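Local structure of fat acid-binding protein (Eubacterium ventriosum, 3NYI) at residues S124-V129 / A160-F165; Q131-D136 / G288-Y293; S219-A224 / K254-T259; N235-V240 / S266-A271. The protein binds a molecule of stearic acid and, as a member of the DegV family, probably serves in lipid binding. One frame throughout, in Å; residues are numbered along the deposited sequence.

Interaction 1 of 4, residues S124-V129 / A160-F165; sequences SKQNTV and ASARIF. With STE (stearic acid), chain C.
Around the methyl end of the bound stearic acid, Val129 and Ile164 form a patch of pocket wall. The two side chains lie alongside each other, pointing opposite ways, with Val129 CG1 4.0 Å from Ile164 CG1. The end of the fatty acid rests against the same two residues: Ile164 CG2 comes within 3.8 Å of STE C17, and Val129 CG1 approaches the terminal C18. Thr128 adds its methyl, CG2, beside STE C14 at 3.7 Å, with OG1 turned instead to Asp14. Further along the ligand towards its carboxylate, Asn127 ND2 sits 3.3 Å from STE C12 while donating to Ser276. The carboxylate end of the ligand is bonded to Ser97 and Thr65. In the fold, Ile164 belongs to strand 163-167 of the mixed sheet, on which helix 128-143 packs, and its CD1 touches Asn127 O at 3.6 Å. At the far end, Gln126 holds its amide over the methyl of Ala162, with OE1 3.1 Å from Ala162 CB, a close fit. Its CG stands anti to the carbonyl carbon (chi1 -42°) and the chain bends at chi2, which brings NE2 back to Ser124 O and to Met159 O. Ser124 OG accepts from Gln126 N at 2.9 Å in an ST turn.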
loop_
_atom_site.group_PDB
_atom_site.type_symbol
_atom_site.label_atom_id
_atom_site.label_comp_id
_atom_site.label_asym_id
_atom_site.label_seq_id
_atom_site.Cartn_x
_atom_site.Cartn_y
_atom_site.Cartn_z
ATOM N N SER A 124 1.118 5.700 -7.835
ATOM C CA SER A 124 -0.032 4.801 -7.728
ATOM C C SER A 124 -1.274 5.458 -7.115
ATOM O O SER A 124 -2.393 5.007 -7.363
ATOM C CB SER A 124 0.326 3.556 -6.904
ATOM O OG SER A 124 0.312 3.828 -5.510
ATOM N N LYS A 125 -1.056 6.508 -6.322
ATOM C CA LYS A 125 -2.079 7.148 -5.493
ATOM C C LYS A 125 -2.623 6.203 -4.425
ATOM O O LYS A 125 -3.657 6.476 -3.818
ATOM C CB LYS A 125 -3.247 7.712 -6.345
ATOM C CG LYS A 125 -2.775 8.620 -7.476
ATOM C CD LYS A 125 -3.930 9.325 -8.185
ATOM C CE LYS A 125 -4.590 10.356 -7.276
ATOM N NZ LYS A 125 -5.640 11.157 -7.993
ATOM N N GLN A 126 -1.921 5.100 -4.192
ATOM C CA GLN A 126 -2.344 4.116 -3.200
ATOM C C GLN A 126 -1.254 3.872 -2.147
ATOM O O GLN A 126 -0.233 4.577 -2.087
ATOM C CB GLN A 126 -2.628 2.779 -3.896
ATOM C CG GLN A 126 -3.375 2.892 -5.224
ATOM C CD GLN A 126 -4.735 3.598 -5.111
ATOM O OE1 GLN A 126 -5.428 3.488 -4.103
ATOM N NE2 GLN A 126 -5.117 4.323 -6.169
ATOM N N ASN A 127 -1.482 2.850 -1.332
ATOM C CA ASN A 127 -0.497 2.395 -0.348
ATOM C C ASN A 127 -0.883 0.976 0.006
ATOM O O ASN A 127 -2.045 0.566 -0.201
ATOM C CB ASN A 127 -0.557 3.280 0.903
ATOM C CG ASN A 127 0.478 2.911 1.946
ATOM O OD1 ASN A 127 1.490 2.262 1.647
ATOM N ND2 ASN A 127 0.217 3.309 3.200
ATOM N N THR A 128 0.081 0.221 0.523
ATOM C CA THR A 128 -0.167 -1.132 1.018
ATOM C C THR A 128 -1.205 -1.889 0.152
ATOM O O THR A 128 -0.993 -2.028 -1.065
ATOM C CB THR A 128 -0.450 -1.157 2.578
ATOM O OG1 THR A 128 -0.665 -2.503 3.032
ATOM C CG2 THR A 128 -1.638 -0.240 2.991
ATOM N N VAL A 129 -2.290 -2.380 0.755
ATOM C CA VAL A 129 -3.225 -3.260 0.026
ATOM C C VAL A 129 -3.684 -2.714 -1.355
ATOM O O VAL A 129 -3.767 -3.478 -2.314
ATOM C CB VAL A 129 -4.436 -3.718 0.908
ATOM C CG1 VAL A 129 -5.339 -2.530 1.264
ATOM C CG2 VAL A 129 -5.251 -4.860 0.221
ATOM N N ALA A 160 -8.839 5.604 -9.408
ATOM C CA ALA A 160 -9.994 6.304 -8.834
ATOM C C ALA A 160 -10.941 5.363 -8.065
ATOM O O ALA A 160 -11.619 5.780 -7.118
ATOM C CB ALA A 160 -10.756 7.051 -9.924
ATOM N N SER A 161 -10.977 4.093 -8.467
ATOM C CA SER A 161 -11.914 3.133 -7.889
ATOM C C SER A 161 -11.366 2.515 -6.615
ATOM O O SER A 161 -12.128 1.966 -5.816
ATOM C CB SER A 161 -12.236 2.010 -8.882
ATOM O OG SER A 161 -11.177 1.051 -8.914
ATOM N N ALA A 162 -10.045 2.592 -6.413
ATOM C CA ALA A 162 -9.436 1.939 -5.269
ATOM C C ALA A 162 -9.859 2.561 -3.946
ATOM O O ALA A 162 -9.973 3.788 -3.833
ATOM C CB ALA A 162 -7.854 1.960 -5.394
ATOM N N ARG A 163 -10.070 1.726 -2.930
ATOM C CA ARG A 163 -10.349 2.222 -1.576
ATOM C C ARG A 163 -9.663 1.347 -0.541
ATOM O O ARG A 163 -9.614 0.128 -0.699
ATOM C CB ARG A 163 -11.845 2.166 -1.247
ATOM C CG ARG A 163 -12.764 3.063 -2.068
ATOM C CD ARG A 163 -12.492 4.538 -1.763
ATOM N NE ARG A 163 -13.479 5.384 -2.433
ATOM C CZ ARG A 163 -13.392 5.779 -3.690
ATOM N NH1 ARG A 163 -12.345 5.417 -4.429
ATOM N NH2 ARG A 163 -14.351 6.538 -4.212
ATOM N N ILE A 164 -9.191 1.952 0.546
ATOM C CA ILE A 164 -8.885 1.173 1.735
ATOM C C ILE A 164 -9.849 1.590 2.820
ATOM O O ILE A 164 -10.073 2.782 3.029
ATOM C CB ILE A 164 -7.443 1.412 2.296
ATOM C CG1 ILE A 164 -6.387 1.281 1.207
ATOM C CG2 ILE A 164 -7.172 0.411 3.430
ATOM C CD1 ILE A 164 -4.933 1.529 1.713
ATOM N N PHE A 165 -10.400 0.610 3.523
ATOM C CA PHE A 165 -11.246 0.861 4.677
ATOM C C PHE A 165 -10.581 0.192 5.866
ATOM O O PHE A 165 -10.351 -1.011 5.846
ATOM C CB PHE A 165 -12.632 0.242 4.443
ATOM C CG PHE A 165 -13.320 0.766 3.221
ATOM C CD1 PHE A 165 -13.908 2.021 3.238
ATOM C CD2 PHE A 165 -13.355 0.021 2.044
ATOM C CE1 PHE A 165 -14.542 2.532 2.096
ATOM C CE2 PHE A 165 -13.984 0.520 0.907
ATOM C CZ PHE A 165 -14.578 1.783 0.938
HETATM C C1 STE C . 8.577 8.098 3.712
HETATM O O1 STE C . 8.759 8.714 2.706
HETATM O O2 STE C . 9.193 8.387 4.696
HETATM C C2 STE C . 7.397 7.102 3.794
HETATM C C3 STE C . 6.179 7.755 4.493
HETATM C C4 STE C . 5.047 6.713 4.669
HETATM C C5 STE C . 3.735 7.387 5.133
HETATM C C6 STE C . 2.643 6.315 5.354
HETATM C C7 STE C . 1.345 6.947 5.918
HETATM C C8 STE C . 0.249 5.851 5.965
HETATM C C9 STE C . -1.073 6.407 6.543
HETATM C C10 STE C . -2.098 5.245 6.649
HETATM C C11 STE C . -2.649 4.952 5.252
HETATM C C12 STE C . -2.612 3.466 4.823
HETATM C C13 STE C . -2.602 2.454 5.979
HETATM C C14 STE C . -3.650 1.365 5.622
HETATM C C15 STE C . -3.458 0.099 6.489
HETATM C C16 STE C . -4.727 -0.780 6.363
HETATM C C17 STE C . -4.596 -1.714 5.141
HETATM C C18 STE C . -5.767 -2.722 5.090
#

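Interaction 2 of 4, residues Q131-D136 / G288-Y293; sequences QALLID and GVIRKY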
loop_
_atom_site.group_PDB
_atom_site.type_symbol
_atom_site.label_atom_id
_atom_site.label_comp_id
_atom_site.label_asym_id
_atom_site.label_seq_id
_atom_site.Cartn_x
_atom_site.Cartn_y
_atom_site.Cartn_z
ATOM N N GLN A 131 -2.128 -0.442 -3.219
ATOM C CA GLN A 131 -1.003 -0.400 -4.109
ATOM C C GLN A 131 -0.769 -1.805 -4.649
ATOM O O GLN A 131 -0.506 -1.970 -5.836
ATOM C CB GLN A 131 0.258 0.117 -3.386
ATOM C CG GLN A 131 1.405 0.460 -4.332
ATOM C CD GLN A 131 2.546 1.110 -3.556
ATOM O OE1 GLN A 131 2.326 1.655 -2.470
ATOM N NE2 GLN A 131 3.761 1.044 -4.095
ATOM N N ALA A 132 -0.872 -2.819 -3.788
ATOM C CA ALA A 132 -0.772 -4.212 -4.250
ATOM C C ALA A 132 -1.886 -4.574 -5.266
ATOM O O ALA A 132 -1.627 -5.208 -6.305
ATOM C CB ALA A 132 -0.804 -5.163 -3.058
ATOM N N LEU A 133 -3.113 -4.153 -4.973
ATOM C CA LEU A 133 -4.241 -4.395 -5.903
ATOM C C LEU A 133 -4.024 -3.740 -7.266
ATOM O O LEU A 133 -4.335 -4.333 -8.302
ATOM C CB LEU A 133 -5.558 -3.891 -5.298
ATOM C CG LEU A 133 -6.093 -4.780 -4.172
ATOM C CD1 LEU A 133 -7.222 -4.085 -3.417
ATOM C CD2 LEU A 133 -6.558 -6.139 -4.747
ATOM N N LEU A 134 -3.497 -2.512 -7.270
ATOM C CA LEU A 134 -3.252 -1.829 -8.533
ATOM C C LEU A 134 -2.155 -2.525 -9.332
ATOM O O LEU A 134 -2.296 -2.750 -10.528
ATOM C CB LEU A 134 -2.883 -0.356 -8.315
ATOM C CG LEU A 134 -2.657 0.435 -9.608
ATOM C CD1 LEU A 134 -3.989 0.648 -10.353
ATOM C CD2 LEU A 134 -1.985 1.782 -9.317
ATOM N N ILE A 135 -1.045 -2.852 -8.675
ATOM C CA ILE A 135 0.010 -3.560 -9.359
ATOM C C ILE A 135 -0.524 -4.862 -9.945
ATOM O O ILE A 135 -0.254 -5.205 -11.093
ATOM C CB ILE A 135 1.179 -3.851 -8.413
ATOM C CG1 ILE A 135 1.904 -2.541 -8.097
ATOM C CG2 ILE A 135 2.126 -4.819 -9.063
ATOM C CD1 ILE A 135 2.830 -2.623 -6.841
ATOM N N ASP A 136 -1.301 -5.572 -9.148
ATOM C CA ASP A 136 -1.889 -6.827 -9.605
ATOM C C ASP A 136 -2.838 -6.655 -10.803
ATOM O O ASP A 136 -2.856 -7.490 -11.703
ATOM C CB ASP A 136 -2.581 -7.556 -8.447
ATOM C CG ASP A 136 -3.098 -8.927 -8.854
ATOM O OD1 ASP A 136 -2.278 -9.770 -9.286
ATOM O OD2 ASP A 136 -4.327 -9.132 -8.773
ATOM N N GLY A 288 -8.943 -3.628 1.291
ATOM C CA GLY A 288 -8.816 -2.793 0.114
ATOM C C GLY A 288 -9.642 -3.372 -1.017
ATOM O O GLY A 288 -9.873 -4.589 -1.089
ATOM N N VAL A 289 -10.115 -2.502 -1.898
ATOM C CA VAL A 289 -10.885 -2.962 -3.044
ATOM C C VAL A 289 -10.423 -2.193 -4.261
ATOM O O VAL A 289 -9.895 -1.084 -4.144
ATOM C CB VAL A 289 -12.416 -2.755 -2.852
ATOM C CG1 VAL A 289 -12.847 -3.308 -1.508
ATOM C CG2 VAL A 289 -12.781 -1.262 -2.984
ATOM N N ILE A 290 -10.616 -2.781 -5.429
ATOM C CA ILE A 290 -10.324 -2.085 -6.673
ATOM C C ILE A 290 -11.180 -2.686 -7.765
ATOM O O ILE A 290 -11.569 -3.855 -7.674
ATOM C CB ILE A 290 -8.816 -2.195 -7.055
ATOM C CG1 ILE A 290 -8.423 -1.120 -8.078
ATOM C CG2 ILE A 290 -8.511 -3.586 -7.592
ATOM C CD1 ILE A 290 -6.870 -0.960 -8.279
ATOM N N ARG A 291 -11.473 -1.900 -8.800
ATOM C CA ARG A 291 -12.295 -2.390 -9.905
ATOM C C ARG A 291 -11.513 -3.426 -10.696
ATOM O O ARG A 291 -10.302 -3.302 -10.848
ATOM C CB ARG A 291 -12.693 -1.254 -10.858
ATOM C CG ARG A 291 -13.912 -0.459 -10.448
ATOM C CD ARG A 291 -15.169 -1.282 -10.603
ATOM N NE ARG A 291 -15.479 -1.546 -12.003
ATOM C CZ ARG A 291 -16.300 -0.802 -12.739
ATOM N NH1 ARG A 291 -16.888 0.270 -12.220
ATOM N NH2 ARG A 291 -16.522 -1.128 -14.002
ATOM N N LYS A 292 -12.202 -4.447 -11.199
ATOM C CA LYS A 292 -11.572 -5.367 -12.149
ATOM C C LYS A 292 -11.433 -4.660 -13.488
ATOM O O LYS A 292 -12.421 -4.167 -14.034
ATOM C CB LYS A 292 -12.407 -6.636 -12.338
ATOM C CG LYS A 292 -12.778 -7.357 -11.068
ATOM C CD LYS A 292 -14.017 -8.224 -11.358
ATOM C CE LYS A 292 -14.277 -9.243 -10.274
ATOM N NZ LYS A 292 -15.389 -10.153 -10.680
ATOM N N TYR A 293 -10.216 -4.603 -14.025
ATOM C CA TYR A 293 -10.006 -3.876 -15.282
ATOM C C TYR A 293 -10.971 -4.308 -16.399
ATOM O O TYR A 293 -11.359 -3.486 -17.221
ATOM C CB TYR A 293 -8.554 -3.976 -15.766
ATOM C CG TYR A 293 -8.266 -5.217 -16.578
ATOM C CD1 TYR A 293 -8.462 -5.228 -17.957
ATOM C CD2 TYR A 293 -7.803 -6.378 -15.968
ATOM C CE1 TYR A 293 -8.209 -6.368 -18.706
ATOM C CE2 TYR A 293 -7.543 -7.516 -16.711
ATOM C CZ TYR A 293 -7.751 -7.506 -18.076
ATOM O OH TYR A 293 -7.488 -8.638 -18.813
#
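Leu133 and Ile290 mark the nearest backbone approach of helix segment 131-136 to strand segment 288-291, 6.6 Å from CA to CA. The two axes pass 8.2 Å apart and run in much the same direction, crossing at -28°, and the helix meets the strand through the adjacent residues Leu133 and Leu134. The join is apolar and buried. Leu133 lays CD1 over the face of the peptide linking Gly288 to Val289, 3.5 Å from Gly288 C. Glycine makes room for this methyl, since a CB at Gly288 would lie a tight 3.4 Å from Leu133 CD1. Ile290 meets the helix with both branches. CG2 rests against Leu133 CB at 3.8 Å. With CG1 anti to the backbone N (chi1 -162°), the longer branch extends to the helix backbone, where CD1 comes 3.7 Å from Leu134 CA and 3.9 Å from Leu134 CD1. Leu134 also packs on Leu158 and Met159 of helix 148-161, while Leu133 also touches Ile237 and Ser239. Strand 285-291 itself is bonded on one side to strand 163-167, through Val289 and Arg163, and on the other to strand 236-242, through Gly288 and Ser239; helix 128-143 thus packs against an inner strand of the mixed sheet.

Interaction 3 of 4, residues S219-A224 / K254-T259; sequences SVLQVA and KEVEST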
loop_
_atom_site.group_PDB
_atom_site.type_symbol
_atom_site.label_atom_id
_atom_site.label_comp_id
_atom_site.label_asym_id
_atom_site.label_seq_id
_atom_site.Cartn_x
_atom_site.Cartn_y
_atom_site.Cartn_z
ATOM N N SER A 219 -17.602 -1.496 11.949
ATOM C CA SER A 219 -17.860 -0.241 11.251
ATOM C C SER A 219 -17.065 -0.156 9.959
ATOM O O SER A 219 -17.583 0.336 8.955
ATOM C CB SER A 219 -17.535 0.966 12.128
ATOM O OG SER A 219 -18.365 0.983 13.269
ATOM N N VAL A 220 -15.806 -0.606 9.994
ATOM C CA VAL A 220 -15.012 -0.714 8.770
ATOM C C VAL A 220 -15.793 -1.480 7.701
ATOM O O VAL A 220 -15.887 -1.030 6.560
ATOM C CB VAL A 220 -13.640 -1.390 9.009
ATOM C CG1 VAL A 220 -12.996 -1.798 7.680
ATOM C CG2 VAL A 220 -12.707 -0.450 9.771
ATOM N N LEU A 221 -16.349 -2.631 8.076
ATOM C CA LEU A 221 -17.099 -3.470 7.139
ATOM C C LEU A 221 -18.351 -2.767 6.616
ATOM O O LEU A 221 -18.697 -2.887 5.440
ATOM C CB LEU A 221 -17.493 -4.803 7.777
ATOM C CG LEU A 221 -16.384 -5.840 7.972
ATOM C CD1 LEU A 221 -16.883 -7.004 8.810
ATOM C CD2 LEU A 221 -15.869 -6.330 6.631
ATOM N N GLN A 222 -19.028 -2.027 7.480
ATOM C CA GLN A 222 -20.240 -1.345 7.040
ATOM C C GLN A 222 -19.920 -0.222 6.056
ATOM O O GLN A 222 -20.642 -0.021 5.079
ATOM C CB GLN A 222 -21.066 -0.848 8.230
ATOM C CG GLN A 222 -21.782 -1.975 8.942
ATOM C CD GLN A 222 -22.570 -2.862 7.978
ATOM O OE1 GLN A 222 -23.440 -2.386 7.240
ATOM N NE2 GLN A 222 -22.261 -4.153 7.979
ATOM N N VAL A 223 -18.827 0.499 6.293
ATOM C CA VAL A 223 -18.418 1.532 5.354
ATOM C C VAL A 223 -18.012 0.927 3.996
ATOM O O VAL A 223 -18.323 1.475 2.929
ATOM C CB VAL A 223 -17.244 2.376 5.913
ATOM C CG1 VAL A 223 -16.728 3.290 4.841
ATOM C CG2 VAL A 223 -17.708 3.184 7.113
ATOM N N ALA A 224 -17.314 -0.202 4.024
ATOM C CA ALA A 224 -16.913 -0.828 2.765
ATOM C C ALA A 224 -18.162 -1.324 2.030
ATOM O O ALA A 224 -18.257 -1.211 0.813
ATOM C CB ALA A 224 -15.979 -1.978 3.010
ATOM N N LYS A 254 -12.648 -13.762 7.501
ATOM C CA LYS A 254 -13.883 -14.537 7.500
ATOM C C LYS A 254 -15.080 -13.605 7.629
ATOM O O LYS A 254 -16.093 -13.782 6.950
ATOM C CB LYS A 254 -13.871 -15.581 8.621
ATOM C CG LYS A 254 -12.896 -16.729 8.380
ATOM C CD LYS A 254 -12.914 -17.728 9.532
ATOM C CE LYS A 254 -12.073 -18.960 9.215
ATOM N NZ LYS A 254 -12.101 -19.970 10.318
ATOM N N GLU A 255 -14.951 -12.606 8.498
ATOM C CA GLU A 255 -16.000 -11.609 8.696
ATOM C C GLU A 255 -16.241 -10.809 7.424
ATOM O O GLU A 255 -17.382 -10.470 7.107
ATOM C CB GLU A 255 -15.637 -10.644 9.825
ATOM C CG GLU A 255 -15.372 -11.297 11.170
ATOM C CD GLU A 255 -14.708 -10.343 12.155
ATOM O OE1 GLU A 255 -14.936 -9.113 12.056
ATOM O OE2 GLU A 255 -13.957 -10.825 13.028
ATOM N N VAL A 256 -15.165 -10.489 6.709
ATOM C CA VAL A 256 -15.287 -9.754 5.450
ATOM C C VAL A 256 -16.081 -10.565 4.429
ATOM O O VAL A 256 -17.022 -10.056 3.813
ATOM C CB VAL A 256 -13.911 -9.396 4.855
ATOM C CG1 VAL A 256 -14.052 -8.841 3.438
ATOM C CG2 VAL A 256 -13.163 -8.401 5.754
ATOM N N GLU A 257 -15.706 -11.829 4.259
ATOM C CA GLU A 257 -16.341 -12.662 3.249
ATOM C C GLU A 257 -17.819 -12.836 3.567
ATOM O O GLU A 257 -18.667 -12.765 2.680
ATOM C CB GLU A 257 -15.651 -14.026 3.138
ATOM C CG GLU A 257 -14.263 -13.959 2.503
ATOM C CD GLU A 257 -13.703 -15.331 2.178
ATOM O OE1 GLU A 257 -14.223 -16.331 2.719
ATOM O OE2 GLU A 257 -12.744 -15.409 1.374
ATOM N N SER A 258 -18.104 -13.057 4.847
ATOM C CA SER A 258 -19.454 -13.257 5.338
ATOM C C SER A 258 -20.289 -11.984 5.204
ATOM O O SER A 258 -21.408 -12.008 4.688
ATOM C CB SER A 258 -19.398 -13.695 6.805
ATOM O OG SER A 258 -20.676 -13.653 7.408
ATOM N N THR A 259 -19.741 -10.867 5.664
ATOM C CA THR A 259 -20.499 -9.619 5.679
ATOM C C THR A 259 -20.745 -9.067 4.276
ATOM O O THR A 259 -21.846 -8.604 3.957
ATOM C CB THR A 259 -19.822 -8.562 6.561
ATOM O OG1 THR A 259 -19.719 -9.066 7.898
ATOM C CG2 THR A 259 -20.629 -7.266 6.577
#
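Leu221 carries the apolar part of this helix-helix contact, reaching across to Val256, Glu255 and Thr259. Its two methyls divide the work: CD2 presses on Val256 CG2 at 3.5 Å, whereas CD1 comes 4.0 Å from Glu255 CB and 3.6 Å from Thr259 OG1. With CG anti to the carbonyl carbon (chi1 -74°), the leucine points its fork at one turn of the partner helix. A looser contact lies towards solvent, where the exposed Gln222, bent at chi2, brings NE2 to 3.8 Å from Thr259 CG2, the two side chains crossing at about a right angle. Polar bonding stays within helix 254-259: Thr259 OG1 donates to Glu255 O at 2.8 Å, and the backbone N of Thr259 reaches the same oxygen from the opposite face of its carbonyl plane. With an alanine in place of Thr259, Glu255 O would probably be left with the backbone N as its one donor within the segment, and a gap is likely to open beside Leu221 CD1. The axes of the two segments are 10.6 Å apart and cross at -38°. Both helices lie along the mixed sheet: Val220 and Ala224 of helix 213-231 rest on Phe165 and Leu287, while Val256 of helix 246-260 meets Val240 of strand 236-242.

Interaction 4 of 4, residues N235-V240 / S266-A271; sequences NFIVSV and SETNVA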
loop_
_atom_site.group_PDB
_atom_site.type_symbol
_atom_site.label_atom_id
_atom_site.label_comp_id
_atom_site.label_asym_id
_atom_site.label_seq_id
_atom_site.Cartn_x
_atom_site.Cartn_y
_atom_site.Cartn_z
ATOM N N ASN A 235 -18.106 -6.248 -9.466
ATOM C CA ASN A 235 -17.087 -5.703 -10.347
ATOM C C ASN A 235 -15.777 -5.354 -9.647
ATOM O O ASN A 235 -14.903 -4.769 -10.269
ATOM C CB ASN A 235 -17.629 -4.512 -11.136
ATOM C CG ASN A 235 -18.702 -4.927 -12.155
ATOM O OD1 ASN A 235 -18.793 -6.099 -12.557
ATOM N ND2 ASN A 235 -19.510 -3.970 -12.575
ATOM N N PHE A 236 -15.654 -5.731 -8.378
ATOM C CA PHE A 236 -14.451 -5.412 -7.576
ATOM C C PHE A 236 -13.666 -6.636 -7.111
ATOM O O PHE A 236 -14.234 -7.708 -6.899
ATOM C CB PHE A 236 -14.834 -4.590 -6.336
ATOM C CG PHE A 236 -15.182 -3.171 -6.644
ATOM C CD1 PHE A 236 -14.267 -2.159 -6.428
ATOM C CD2 PHE A 236 -16.435 -2.851 -7.168
ATOM C CE1 PHE A 236 -14.583 -0.833 -6.735
ATOM C CE2 PHE A 236 -16.764 -1.529 -7.460
ATOM C CZ PHE A 236 -15.842 -0.528 -7.260
ATOM N N ILE A 237 -12.355 -6.455 -6.973
ATOM C CA ILE A 237 -11.470 -7.381 -6.271
ATOM C C ILE A 237 -11.363 -6.920 -4.820
ATOM O O ILE A 237 -11.269 -5.733 -4.561
ATOM C CB ILE A 237 -10.050 -7.321 -6.882
ATOM C CG1 ILE A 237 -10.080 -7.810 -8.332
ATOM C CG2 ILE A 237 -9.055 -8.130 -6.038
ATOM C CD1 ILE A 237 -10.582 -9.247 -8.481
ATOM N N VAL A 238 -11.373 -7.845 -3.868
ATOM C CA VAL A 238 -11.299 -7.462 -2.462
ATOM C C VAL A 238 -10.182 -8.244 -1.751
ATOM O O VAL A 238 -10.081 -9.465 -1.904
ATOM C CB VAL A 238 -12.646 -7.699 -1.756
ATOM C CG1 VAL A 238 -12.595 -7.218 -0.328
ATOM C CG2 VAL A 238 -13.773 -7.005 -2.513
ATOM N N SER A 239 -9.318 -7.536 -1.023
ATOM C CA SER A 239 -8.259 -8.189 -0.235
ATOM C C SER A 239 -8.148 -7.554 1.140
ATOM O O SER A 239 -8.606 -6.425 1.345
ATOM C CB SER A 239 -6.899 -8.122 -0.933
ATOM O OG SER A 239 -6.902 -8.864 -2.143
ATOM N N VAL A 240 -7.526 -8.275 2.072
ATOM C CA VAL A 240 -7.409 -7.822 3.459
ATOM C C VAL A 240 -5.950 -7.532 3.837
ATOM O O VAL A 240 -5.027 -8.189 3.337
ATOM C CB VAL A 240 -8.015 -8.869 4.449
ATOM C CG1 VAL A 240 -7.506 -8.652 5.857
ATOM C CG2 VAL A 240 -9.558 -8.833 4.412
ATOM N N SER A 266 -6.879 -13.853 -2.572
ATOM C CA SER A 266 -5.875 -14.087 -1.544
ATOM C C SER A 266 -4.471 -13.692 -1.972
ATOM O O SER A 266 -3.617 -13.416 -1.126
ATOM C CB SER A 266 -5.914 -15.549 -1.084
ATOM O OG SER A 266 -5.762 -16.415 -2.189
ATOM N N GLU A 267 -4.223 -13.662 -3.277
ATOM C CA GLU A 267 -2.897 -13.298 -3.765
ATOM C C GLU A 267 -2.484 -11.911 -3.285
ATOM O O GLU A 267 -1.299 -11.653 -3.053
ATOM C CB GLU A 267 -2.832 -13.349 -5.294
ATOM C CG GLU A 267 -2.396 -14.682 -5.866
ATOM C CD GLU A 267 -1.793 -14.539 -7.261
ATOM O OE1 GLU A 267 -0.626 -14.944 -7.444
ATOM O OE2 GLU A 267 -2.479 -14.009 -8.165
ATOM N N THR A 268 -3.467 -11.027 -3.134
ATOM C CA THR A 268 -3.195 -9.634 -2.763
ATOM C C THR A 268 -3.592 -9.268 -1.334
ATOM O O THR A 268 -3.607 -8.094 -0.974
ATOM C CB THR A 268 -3.812 -8.638 -3.765
ATOM O OG1 THR A 268 -5.132 -9.072 -4.133
ATOM C CG2 THR A 268 -2.936 -8.560 -5.029
ATOM N N ASN A 269 -3.916 -10.266 -0.519
ATOM C CA ASN A 269 -3.971 -10.051 0.919
ATOM C C ASN A 269 -2.554 -9.655 1.334
ATOM O O ASN A 269 -1.593 -10.132 0.748
ATOM C CB ASN A 269 -4.358 -11.340 1.658
ATOM C CG ASN A 269 -5.830 -11.678 1.514
ATOM O OD1 ASN A 269 -6.622 -10.847 1.066
ATOM N ND2 ASN A 269 -6.205 -12.901 1.898
ATOM N N VAL A 270 -2.415 -8.789 2.324
ATOM C CA VAL A 270 -1.068 -8.398 2.743
ATOM C C VAL A 270 -0.883 -8.408 4.247
ATOM O O VAL A 270 -1.800 -8.095 5.006
ATOM C CB VAL A 270 -0.690 -6.999 2.222
ATOM C CG1 VAL A 270 -0.601 -7.000 0.695
ATOM C CG2 VAL A 270 -1.681 -5.933 2.740
ATOM N N ALA A 271 0.323 -8.768 4.673
ATOM C CA ALA A 271 0.756 -8.465 6.019
ATOM C C ALA A 271 1.253 -7.027 5.930
ATOM O O ALA A 271 2.276 -6.754 5.295
ATOM C CB ALA A 271 1.887 -9.402 6.441
#
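Val240 and Val270 pair the two parallel strands of a beta-alpha-beta unit, in which strand 236-242 leads through helix 246-260 to the short edge strand 270-271. The backbone link is Val270 N to Val240 O, 2.9 Å. Just before it, Asn269 extends the pairing with its side chain. Its CB lies 3.6 Å from Val240 O, the same oxygen that its CA approaches in a C-H...O contact. CG, anti to the carbonyl carbon (chi1 -75°), carries the amide on toward Val240 N. At the tip, OD1 accepts from Val240 N at 2.9 Å; the bond is nearly straight at 169°, although the donor stands above the carbonyl plane by 42°. OD1 also touches Ser239 CA at 3.4 Å, and the side chain leans on Met253 of helix 246-260. The amide oxygen thus does for Val240 N what a neighbouring strand's carbonyl would do. If Asn269 were a leucine, Val240 N would probably be left without this acceptor in a buried part of the sheet. One residue earlier in each segment, Ser239 and Thr268 meet hydroxyl to hydroxyl: Ser239 OG is 2.7 Å from Thr268 OG1, and the serine hydroxyl is also hydrogen-bonded to Asp265 O.

How the interactions relate
Interactions 1, 2 and 4 are buried and meet on one mixed sheet, whereas interaction 3, whose centre lies about 20 Å from that of the chain, is partly solvent-facing. Interactions 1 and 2 both use helix 128-143, set against the neighbouring strands 163-167 and 285-291, which Arg163 O and Val289 N help to join. Strand 285-291 in turn bonds strand 236-242, passing from interaction 2 to interaction 4. Chemistry follows place: interaction 1 borders the ligand, interaction 2 is van der Waals packing of aliphatic side chains, partly on backbone, and interaction 4, at the sheet's edge, relies on hydrogen bonds between its segments. Interaction 3 joins two outer helices; Phe165 links it to interaction 1, and Val256 to Val240 of interaction 4.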